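Local coordinates for protein protease Do-like 2, chloroplastic (Arabidopsis thaliana, PDB 4FLN) that performs the primary cleavage of the photodamaged D1 protein of plant photosystem II as a serine protease, at residues L186-I195 against N226-V235; H359-G367 against P382-E390. All blocks are in the same frame, centred on the assembly; numbering follows the deposited sequence.

Interaction 1 of 2, residues L186-I195 against N226-V235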
loop_
_atom_site.group_PDB
_atom_site.type_symbol
_atom_site.label_atom_id
_atom_site.label_comp_id
_atom_site.label_asym_id
_atom_site.label_seq_id
_atom_site.Cartn_x
_atom_site.Cartn_y
_atom_site.Cartn_z
ATOM N N LEU B 186 -7.615 -20.347 -28.971
ATOM C CA LEU B 186 -8.752 -20.614 -29.827
ATOM C C LEU B 186 -9.451 -19.317 -30.230
ATOM O O LEU B 186 -9.267 -18.278 -29.607
ATOM C CB LEU B 186 -9.737 -21.528 -29.112
ATOM C CG LEU B 186 -9.158 -22.803 -28.503
ATOM C CD1 LEU B 186 -10.218 -23.526 -27.699
ATOM C CD2 LEU B 186 -8.596 -23.711 -29.583
ATOM N N LEU B 187 -10.256 -19.378 -31.281
ATOM C CA LEU B 187 -10.955 -18.194 -31.733
ATOM C C LEU B 187 -11.823 -17.722 -30.566
ATOM O O LEU B 187 -12.210 -18.527 -29.716
ATOM C CB LEU B 187 -11.800 -18.531 -32.959
ATOM C CG LEU B 187 -12.610 -17.455 -33.690
ATOM C CD1 LEU B 187 -11.701 -16.477 -34.419
ATOM C CD2 LEU B 187 -13.559 -18.112 -34.674
ATOM N N GLY B 188 -12.085 -16.419 -30.501
ATOM C CA GLY B 188 -12.936 -15.857 -29.471
ATOM C C GLY B 188 -13.585 -14.570 -29.937
ATOM O O GLY B 188 -13.052 -13.890 -30.807
ATOM N N ILE B 189 -14.733 -14.237 -29.352
ATOM C CA ILE B 189 -15.446 -13.011 -29.680
ATOM C C ILE B 189 -15.373 -12.065 -28.498
ATOM O O ILE B 189 -15.684 -12.455 -27.379
ATOM C CB ILE B 189 -16.939 -13.280 -29.978
ATOM C CG1 ILE B 189 -17.094 -14.311 -31.096
ATOM C CG2 ILE B 189 -17.668 -11.990 -30.338
ATOM C CD1 ILE B 189 -18.503 -14.854 -31.216
ATOM N N GLN B 190 -14.948 -10.829 -28.747
ATOM C CA GLN B 190 -14.965 -9.778 -27.734
ATOM C C GLN B 190 -16.241 -8.961 -27.870
ATOM O O GLN B 190 -16.648 -8.615 -28.977
ATOM C CB GLN B 190 -13.793 -8.841 -27.940
ATOM C CG GLN B 190 -12.622 -9.016 -27.014
ATOM C CD GLN B 190 -11.590 -7.914 -27.214
ATOM O OE1 GLN B 190 -11.943 -6.738 -27.349
ATOM N NE2 GLN B 190 -10.313 -8.288 -27.235
ATOM N N ILE B 191 -16.872 -8.640 -26.751
ATOM C CA ILE B 191 -18.037 -7.765 -26.793
ATOM C C ILE B 191 -17.846 -6.502 -25.969
ATOM O O ILE B 191 -17.040 -6.441 -25.048
ATOM C CB ILE B 191 -19.345 -8.471 -26.347
ATOM C CG1 ILE B 191 -19.203 -9.018 -24.927
ATOM C CG2 ILE B 191 -19.768 -9.567 -27.353
ATOM C CD1 ILE B 191 -20.451 -8.821 -24.111
ATOM N N ASP B 192 -18.671 -5.524 -26.290
ATOM C CA ASP B 192 -18.562 -4.132 -25.887
ATOM C C ASP B 192 -19.159 -3.941 -24.488
ATOM O O ASP B 192 -19.294 -2.826 -24.003
ATOM C CB ASP B 192 -19.354 -3.349 -26.945
ATOM C CG ASP B 192 -19.365 -1.871 -26.723
ATOM O OD1 ASP B 192 -20.308 -1.386 -26.061
ATOM O OD2 ASP B 192 -18.464 -1.191 -27.251
ATOM N N ALA B 193 -19.562 -5.035 -23.854
ATOM C CA ALA B 193 -20.255 -4.969 -22.566
ATOM C C ALA B 193 -19.611 -5.877 -21.527
ATOM O O ALA B 193 -19.150 -6.966 -21.852
ATOM C CB ALA B 193 -21.726 -5.336 -22.743
ATOM N N ALA B 194 -19.579 -5.433 -20.278
ATOM C CA ALA B 194 -18.968 -6.235 -19.223
ATOM C C ALA B 194 -19.904 -7.360 -18.786
ATOM O O ALA B 194 -21.123 -7.248 -18.926
ATOM C CB ALA B 194 -18.571 -5.371 -18.042
ATOM N N ILE B 195 -19.317 -8.439 -18.265
ATOM C CA ILE B 195 -20.060 -9.632 -17.878
ATOM C C ILE B 195 -19.827 -10.017 -16.411
ATOM O O ILE B 195 -18.691 -10.088 -15.955
ATOM C CB ILE B 195 -19.693 -10.821 -18.794
ATOM C CG1 ILE B 195 -19.899 -10.430 -20.261
ATOM C CG2 ILE B 195 -20.522 -12.053 -18.446
ATOM C CD1 ILE B 195 -19.552 -11.518 -21.257
ATOM N N ASN B 226 -14.702 -3.445 -18.856
ATOM C CA ASN B 226 -15.865 -3.203 -19.716
ATOM C C ASN B 226 -15.699 -3.892 -21.078
ATOM O O ASN B 226 -16.087 -3.370 -22.128
ATOM C CB ASN B 226 -16.189 -1.714 -19.881
ATOM C CG ASN B 226 -17.464 -1.484 -20.692
ATOM O OD1 ASN B 226 -18.567 -1.819 -20.249
ATOM N ND2 ASN B 226 -17.316 -0.918 -21.887
ATOM N N ILE B 227 -15.088 -5.068 -21.045
ATOM C CA ILE B 227 -15.050 -5.929 -22.211
ATOM C C ILE B 227 -15.345 -7.367 -21.799
ATOM O O ILE B 227 -14.613 -7.959 -21.006
ATOM C CB ILE B 227 -13.705 -5.841 -22.940
ATOM C CG1 ILE B 227 -13.358 -7.186 -23.564
ATOM C CG2 ILE B 227 -12.616 -5.425 -21.990
ATOM C CD1 ILE B 227 -11.983 -7.216 -24.147
ATOM N N GLY B 228 -16.435 -7.911 -22.328
ATOM C CA GLY B 228 -16.814 -9.278 -22.039
ATOM C C GLY B 228 -16.299 -10.233 -23.092
ATOM O O GLY B 228 -16.087 -9.841 -24.240
ATOM N N TYR B 229 -16.118 -11.492 -22.700
ATOM C CA TYR B 229 -15.621 -12.519 -23.612
ATOM C C TYR B 229 -16.649 -13.594 -23.925
ATOM O O TYR B 229 -17.484 -13.947 -23.095
ATOM C CB TYR B 229 -14.360 -13.154 -23.050
ATOM C CG TYR B 229 -13.238 -12.169 -22.941
ATOM C CD1 TYR B 229 -12.405 -11.919 -24.027
ATOM C CD2 TYR B 229 -13.021 -11.467 -21.766
ATOM C CE1 TYR B 229 -11.376 -11.006 -23.940
ATOM C CE2 TYR B 229 -11.996 -10.555 -21.668
ATOM C CZ TYR B 229 -11.177 -10.327 -22.759
ATOM O OH TYR B 229 -10.155 -9.417 -22.661
ATOM N N VAL B 230 -16.585 -14.116 -25.141
ATOM C CA VAL B 230 -17.524 -15.145 -25.558
ATOM C C VAL B 230 -16.844 -16.254 -26.337
ATOM O O VAL B 230 -16.197 -16.006 -27.350
ATOM C CB VAL B 230 -18.657 -14.564 -26.428
ATOM C CG1 VAL B 230 -19.574 -15.682 -26.906
ATOM C CG2 VAL B 230 -19.437 -13.512 -25.654
ATOM N N ILE B 231 -17.003 -17.481 -25.866
ATOM C CA ILE B 231 -16.612 -18.637 -26.649
ATOM C C ILE B 231 -17.576 -18.787 -27.828
ATOM O O ILE B 231 -18.769 -19.021 -27.624
ATOM C CB ILE B 231 -16.667 -19.887 -25.783
ATOM C CG1 ILE B 231 -15.766 -19.696 -24.560
ATOM C CG2 ILE B 231 -16.257 -21.110 -26.595
ATOM C CD1 ILE B 231 -16.229 -20.397 -23.312
ATOM N N PRO B 232 -17.069 -18.635 -29.066
ATOM C CA PRO B 232 -17.960 -18.664 -30.239
ATOM C C PRO B 232 -18.539 -20.041 -30.569
ATOM O O PRO B 232 -18.031 -21.084 -30.123
ATOM C CB PRO B 232 -17.062 -18.181 -31.387
ATOM C CG PRO B 232 -15.669 -18.405 -30.913
ATOM C CD PRO B 232 -15.699 -18.228 -29.424
ATOM N N THR B 233 -19.610 -20.016 -31.358
ATOM C CA THR B 233 -20.276 -21.215 -31.845
ATOM C C THR B 233 -19.319 -22.233 -32.458
ATOM O O THR B 233 -19.447 -23.433 -32.216
ATOM C CB THR B 233 -21.320 -20.847 -32.908
ATOM O OG1 THR B 233 -22.364 -20.104 -32.291
ATOM C CG2 THR B 233 -21.913 -22.096 -33.552
ATOM N N THR B 234 -18.373 -21.758 -33.261
ATOM C CA THR B 234 -17.460 -22.662 -33.954
ATOM C C THR B 234 -16.616 -23.507 -32.996
ATOM O O THR B 234 -16.392 -24.691 -33.241
ATOM C CB THR B 234 -16.568 -21.916 -34.964
ATOM O OG1 THR B 234 -15.638 -21.085 -34.267
ATOM C CG2 THR B 234 -17.422 -21.033 -35.853
ATOM N N VAL B 235 -16.158 -22.906 -31.902
ATOM C CA VAL B 235 -15.383 -23.644 -30.919
ATOM C C VAL B 235 -16.312 -24.596 -30.213
ATOM O O VAL B 235 -15.919 -25.689 -29.816
ATOM C CB VAL B 235 -14.757 -22.726 -29.876
ATOM C CG1 VAL B 235 -14.143 -23.549 -28.767
ATOM C CG2 VAL B 235 -13.719 -21.836 -30.520
#
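Ile189 and Val230 sit opposite each other as an antiparallel hydrogen-bonded pair, and their backbones exchange two bonds: Ile189 N to Val230 O (3.0 Å) and Val230 N to Ile189 O. Two residues along, Ile191 and Gly228 repeat the pattern. Here Ile191 N points almost straight at Gly228 O (173°), while the return bond from Gly228 N is longer and more bent. These are neighbouring strands of the second six-stranded barrel of a chymotrypsin-like protease.

Inside the barrel the contacts are apolar. Ile189 CB lies 4.1 Å from Val230 CB. Ile189 has CG1 anti to its carbonyl carbon (chi1 -56°), which sends CD1 on to Pro232 CB (3.6 Å). Gly228, with no side chain, lets Ile195 CD1 come against its CA (3.6 Å); a CB there would point into the space Ile195 takes. At the start of helix 233-246, Val235 CG1 touches Leu186 CD1.

The other face carries Gln190 and Tyr229, which run alongside each other in the same direction, Gln190 CG 3.9 Å from Tyr229 CE1 and the amide turned 76° from the ring. Replaced by alanine, Gln190 would lose that CG, which is likely to open a gap beside the ring and leave it less restrained.

The hydrogen bonds between the two segments are thus all backbone to backbone, while Ile189, Ile191, Val230 and Ile195 fill the interior, Ile195 coming within about 5 Å, side chain to side chain, of the probable nucleophile Ser200.

Interaction 2 of 2, residues H359-G367 against P382-E390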
loop_
_atom_site.group_PDB
_atom_site.type_symbol
_atom_site.label_atom_id
_atom_site.label_comp_id
_atom_site.label_asym_id
_atom_site.label_seq_id
_atom_site.Cartn_x
_atom_site.Cartn_y
_atom_site.Cartn_z
ATOM N N HIS B 359 1.942 -31.197 -22.308
ATOM C CA HIS B 359 2.502 -30.276 -21.326
ATOM C C HIS B 359 3.339 -30.985 -20.264
ATOM O O HIS B 359 2.806 -31.700 -19.421
ATOM C CB HIS B 359 1.376 -29.518 -20.635
ATOM C CG HIS B 359 0.727 -28.482 -21.490
ATOM N ND1 HIS B 359 1.267 -27.225 -21.672
ATOM C CD2 HIS B 359 -0.428 -28.504 -22.196
ATOM C CE1 HIS B 359 0.478 -26.522 -22.464
ATOM N NE2 HIS B 359 -0.557 -27.275 -22.797
ATOM N N LEU B 360 4.646 -30.761 -20.282
ATOM C CA LEU B 360 5.546 -31.410 -19.330
ATOM C C LEU B 360 5.124 -31.092 -17.903
ATOM O O LEU B 360 5.058 -31.973 -17.047
ATOM C CB LEU B 360 6.978 -30.954 -19.575
ATOM C CG LEU B 360 7.988 -31.388 -18.520
ATOM C CD1 LEU B 360 7.996 -32.899 -18.408
ATOM C CD2 LEU B 360 9.383 -30.842 -18.848
ATOM N N VAL B 361 4.839 -29.820 -17.658
ATOM C CA VAL B 361 4.253 -29.389 -16.407
ATOM C C VAL B 361 2.817 -29.008 -16.737
ATOM O O VAL B 361 2.560 -27.938 -17.287
ATOM C CB VAL B 361 5.000 -28.151 -15.869
ATOM C CG1 VAL B 361 4.303 -27.580 -14.648
ATOM C CG2 VAL B 361 6.455 -28.490 -15.572
ATOM N N PRO B 362 1.866 -29.879 -16.383
ATOM C CA PRO B 362 0.475 -29.720 -16.815
ATOM C C PRO B 362 -0.263 -28.619 -16.071
ATOM O O PRO B 362 0.051 -28.340 -14.919
ATOM C CB PRO B 362 -0.143 -31.083 -16.486
ATOM C CG PRO B 362 0.653 -31.586 -15.365
ATOM C CD PRO B 362 2.065 -31.128 -15.633
ATOM N N TYR B 363 -1.208 -27.976 -16.744
ATOM C CA TYR B 363 -2.130 -27.056 -16.087
ATOM C C TYR B 363 -3.323 -27.772 -15.456
ATOM O O TYR B 363 -3.828 -27.349 -14.420
ATOM C CB TYR B 363 -2.611 -25.983 -17.069
ATOM C CG TYR B 363 -1.522 -25.025 -17.500
ATOM C CD1 TYR B 363 -1.366 -23.796 -16.874
ATOM C CD2 TYR B 363 -0.637 -25.357 -18.523
ATOM C CE1 TYR B 363 -0.363 -22.915 -17.258
ATOM C CE2 TYR B 363 0.372 -24.484 -18.915
ATOM C CZ TYR B 363 0.503 -23.264 -18.276
ATOM O OH TYR B 363 1.495 -22.386 -18.652
ATOM N N HIS B 364 -3.788 -28.836 -16.108
ATOM C CA HIS B 364 -5.086 -29.436 -15.784
ATOM C C HIS B 364 -5.130 -30.649 -14.828
ATOM O O HIS B 364 -6.204 -31.004 -14.341
ATOM C CB HIS B 364 -5.845 -29.722 -17.094
ATOM C CG HIS B 364 -6.889 -30.790 -16.984
ATOM N ND1 HIS B 364 -7.867 -30.785 -16.012
ATOM C CD2 HIS B 364 -7.115 -31.895 -17.736
ATOM C CE1 HIS B 364 -8.644 -31.844 -16.163
ATOM N NE2 HIS B 364 -8.209 -32.534 -17.203
ATOM N N ILE B 365 -3.989 -31.266 -14.538
ATOM C CA ILE B 365 -3.929 -32.434 -13.632
ATOM C C ILE B 365 -4.677 -33.681 -14.122
ATOM O O ILE B 365 -4.596 -34.736 -13.496
ATOM C CB ILE B 365 -4.451 -32.139 -12.199
ATOM C CG1 ILE B 365 -4.205 -30.685 -11.797
ATOM C CG2 ILE B 365 -3.846 -33.121 -11.195
ATOM C CD1 ILE B 365 -5.466 -29.825 -11.817
ATOM N N ASP B 366 -5.403 -33.556 -15.229
ATOM C CA ASP B 366 -6.305 -34.607 -15.706
ATOM C C ASP B 366 -7.488 -34.817 -14.760
ATOM O O ASP B 366 -8.102 -35.885 -14.746
ATOM C CB ASP B 366 -5.553 -35.932 -15.884
ATOM C CG ASP B 366 -4.386 -35.820 -16.847
ATOM O OD1 ASP B 366 -3.847 -34.704 -17.004
ATOM O OD2 ASP B 366 -4.006 -36.851 -17.444
ATOM N N GLY B 367 -7.814 -33.787 -13.984
ATOM C CA GLY B 367 -8.871 -33.882 -12.995
ATOM C C GLY B 367 -8.485 -34.856 -11.899
ATOM O O GLY B 367 -7.400 -35.435 -11.934
ATOM N N PRO B 382 4.530 -34.988 -8.833
ATOM C CA PRO B 382 4.873 -34.352 -10.106
ATOM C C PRO B 382 4.680 -32.840 -9.996
ATOM O O PRO B 382 3.774 -32.365 -9.310
ATOM C CB PRO B 382 3.871 -34.966 -11.087
ATOM C CG PRO B 382 3.340 -36.176 -10.402
ATOM C CD PRO B 382 3.323 -35.817 -8.955
ATOM N N LEU B 383 5.563 -32.090 -10.637
ATOM C CA LEU B 383 5.445 -30.650 -10.678
ATOM C C LEU B 383 4.253 -30.339 -11.572
ATOM O O LEU B 383 4.093 -30.929 -12.645
ATOM C CB LEU B 383 6.724 -30.048 -11.264
ATOM C CG LEU B 383 7.273 -28.680 -10.841
ATOM C CD1 LEU B 383 7.742 -27.943 -12.073
ATOM C CD2 LEU B 383 6.273 -27.851 -10.073
ATOM N N SER B 384 3.403 -29.429 -11.121
ATOM C CA SER B 384 2.260 -29.004 -11.914
ATOM C C SER B 384 2.034 -27.514 -11.711
ATOM O O SER B 384 2.536 -26.927 -10.760
ATOM C CB SER B 384 1.006 -29.801 -11.538
ATOM O OG SER B 384 0.529 -29.455 -10.248
ATOM N N GLU B 385 1.276 -26.892 -12.601
ATOM C CA GLU B 385 1.022 -25.470 -12.454
ATOM C C GLU B 385 0.272 -25.144 -11.149
ATOM O O GLU B 385 0.682 -24.256 -10.394
ATOM C CB GLU B 385 0.315 -24.911 -13.684
ATOM C CG GLU B 385 1.064 -23.744 -14.317
ATOM C CD GLU B 385 2.361 -24.164 -15.007
ATOM O OE1 GLU B 385 2.364 -25.215 -15.690
ATOM O OE2 GLU B 385 3.375 -23.439 -14.873
ATOM N N PRO B 386 -0.815 -25.878 -10.866
ATOM C CA PRO B 386 -1.542 -25.692 -9.605
ATOM C C PRO B 386 -0.625 -25.762 -8.386
ATOM O O PRO B 386 -0.770 -24.936 -7.484
ATOM C CB PRO B 386 -2.510 -26.867 -9.588
ATOM C CG PRO B 386 -2.737 -27.184 -11.015
ATOM C CD PRO B 386 -1.437 -26.907 -11.714
ATOM N N LEU B 387 0.301 -26.720 -8.357
ATOM C CA LEU B 387 1.240 -26.823 -7.236
ATOM C C LEU B 387 2.056 -25.537 -7.081
ATOM O O LEU B 387 2.167 -24.981 -5.991
ATOM C CB LEU B 387 2.175 -28.031 -7.402
ATOM C CG LEU B 387 3.206 -28.254 -6.288
ATOM C CD1 LEU B 387 2.517 -28.171 -4.949
ATOM C CD2 LEU B 387 3.896 -29.605 -6.448
ATOM N N ILE B 388 2.630 -25.086 -8.187
ATOM C CA ILE B 388 3.318 -23.808 -8.251
ATOM C C ILE B 388 2.408 -22.685 -7.748
ATOM O O ILE B 388 2.775 -21.948 -6.836
ATOM C CB ILE B 388 3.776 -23.516 -9.700
ATOM C CG1 ILE B 388 4.736 -24.608 -10.178
ATOM C CG2 ILE B 388 4.417 -22.141 -9.806
ATOM C CD1 ILE B 388 5.212 -24.434 -11.584
ATOM N N GLU B 389 1.213 -22.568 -8.324
ATOM C CA GLU B 389 0.270 -21.535 -7.898
ATOM C C GLU B 389 0.088 -21.516 -6.373
ATOM O O GLU B 389 0.133 -20.465 -5.737
ATOM C CB GLU B 389 -1.085 -21.722 -8.586
ATOM C CG GLU B 389 -1.528 -20.557 -9.467
ATOM C CD GLU B 389 -0.798 -20.510 -10.811
ATOM O OE1 GLU B 389 0.437 -20.298 -10.826
ATOM O OE2 GLU B 389 -1.466 -20.683 -11.856
ATOM N N GLU B 390 -0.101 -22.689 -5.791
ATOM C CA GLU B 390 -0.424 -22.802 -4.383
ATOM C C GLU B 390 0.766 -22.546 -3.457
ATOM O O GLU B 390 0.594 -22.050 -2.343
ATOM C CB GLU B 390 -1.009 -24.185 -4.114
ATOM C CG GLU B 390 -1.517 -24.379 -2.709
ATOM C CD GLU B 390 -1.929 -25.804 -2.450
ATOM O OE1 GLU B 390 -2.389 -26.093 -1.330
ATOM O OE2 GLU B 390 -1.787 -26.638 -3.368
HETATM O O HOH W 1 5.772 -32.400 -14.544
#
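Pro362 and Glu385 join the incoming loop of the second PDZ domain to the N-terminus of its helix 385-391. Glu385 N donates a nearly straight hydrogen bond to Pro362 O at 3.0 Å. This bond serves the first turn of the helix, where an N-H has no partner from the helix itself. Pro386 has none to offer, and Ser384, the N-cap, takes Leu387 N on its OG in a weak bond.

The tight part is built round Val361. With CG1 anti to the backbone N (chi1 173°), that methyl lies on Ser384 CA (3.7 Å), while CG2 meets Leu383 CD1 (3.8 Å). Ala404 of helix 398-406 touches Val361, Leu383 and Ile388 alike, closing the apolar cluster.

Next to it, Tyr363 and Glu385 lie alongside each other. The bend of Glu385 at chi2 (71°) lays the carboxylate over one face of the ring, its plane 23° from the ring plane, and puts OE1 3.7 Å above the ring centre. Glu385 CG also comes down near Tyr363 CE1. A carboxylate over a pi cloud would probably be uncomfortable alone, but OE2 forms a salt bridge with Arg405, which is likely to offset its charge. Tyr363 also packs against a modified side chain of the bound peptide.

The far side is looser. The chain turns back through a type I' turn from His364 to Gly367, where His364 and Asp366 are exposed and poorly ordered. Ile365 reaches Pro386 CG only with CG1 and CD1, though Tyr62 of the protease domain touches both residues. Back at the Val361 end, one water donates to both Leu360 O, at 2.6 Å, and Leu383 O, at 2.9 Å.

The two contacts come one after the other along the chain. Interaction 1 closes within the protease domain, at the start of helix 233-246. The first PDZ domain then follows in sequence, and interaction 2 opens only in the loop after strand 346-353. They share no strand, helix or sheet: one belongs to the second protease barrel, the other to the second PDZ domain. The centres of interactions 1 and 2 are about 27 Å apart, their nearest atoms about 11 Å. The two domains nevertheless meet directly in this hexameric resting state: Glu390 OE2 bonds Tyr62 N and Ser63 N of the protease domain. The bound peptide lies by both contacts, touching Leu186 and Tyr363.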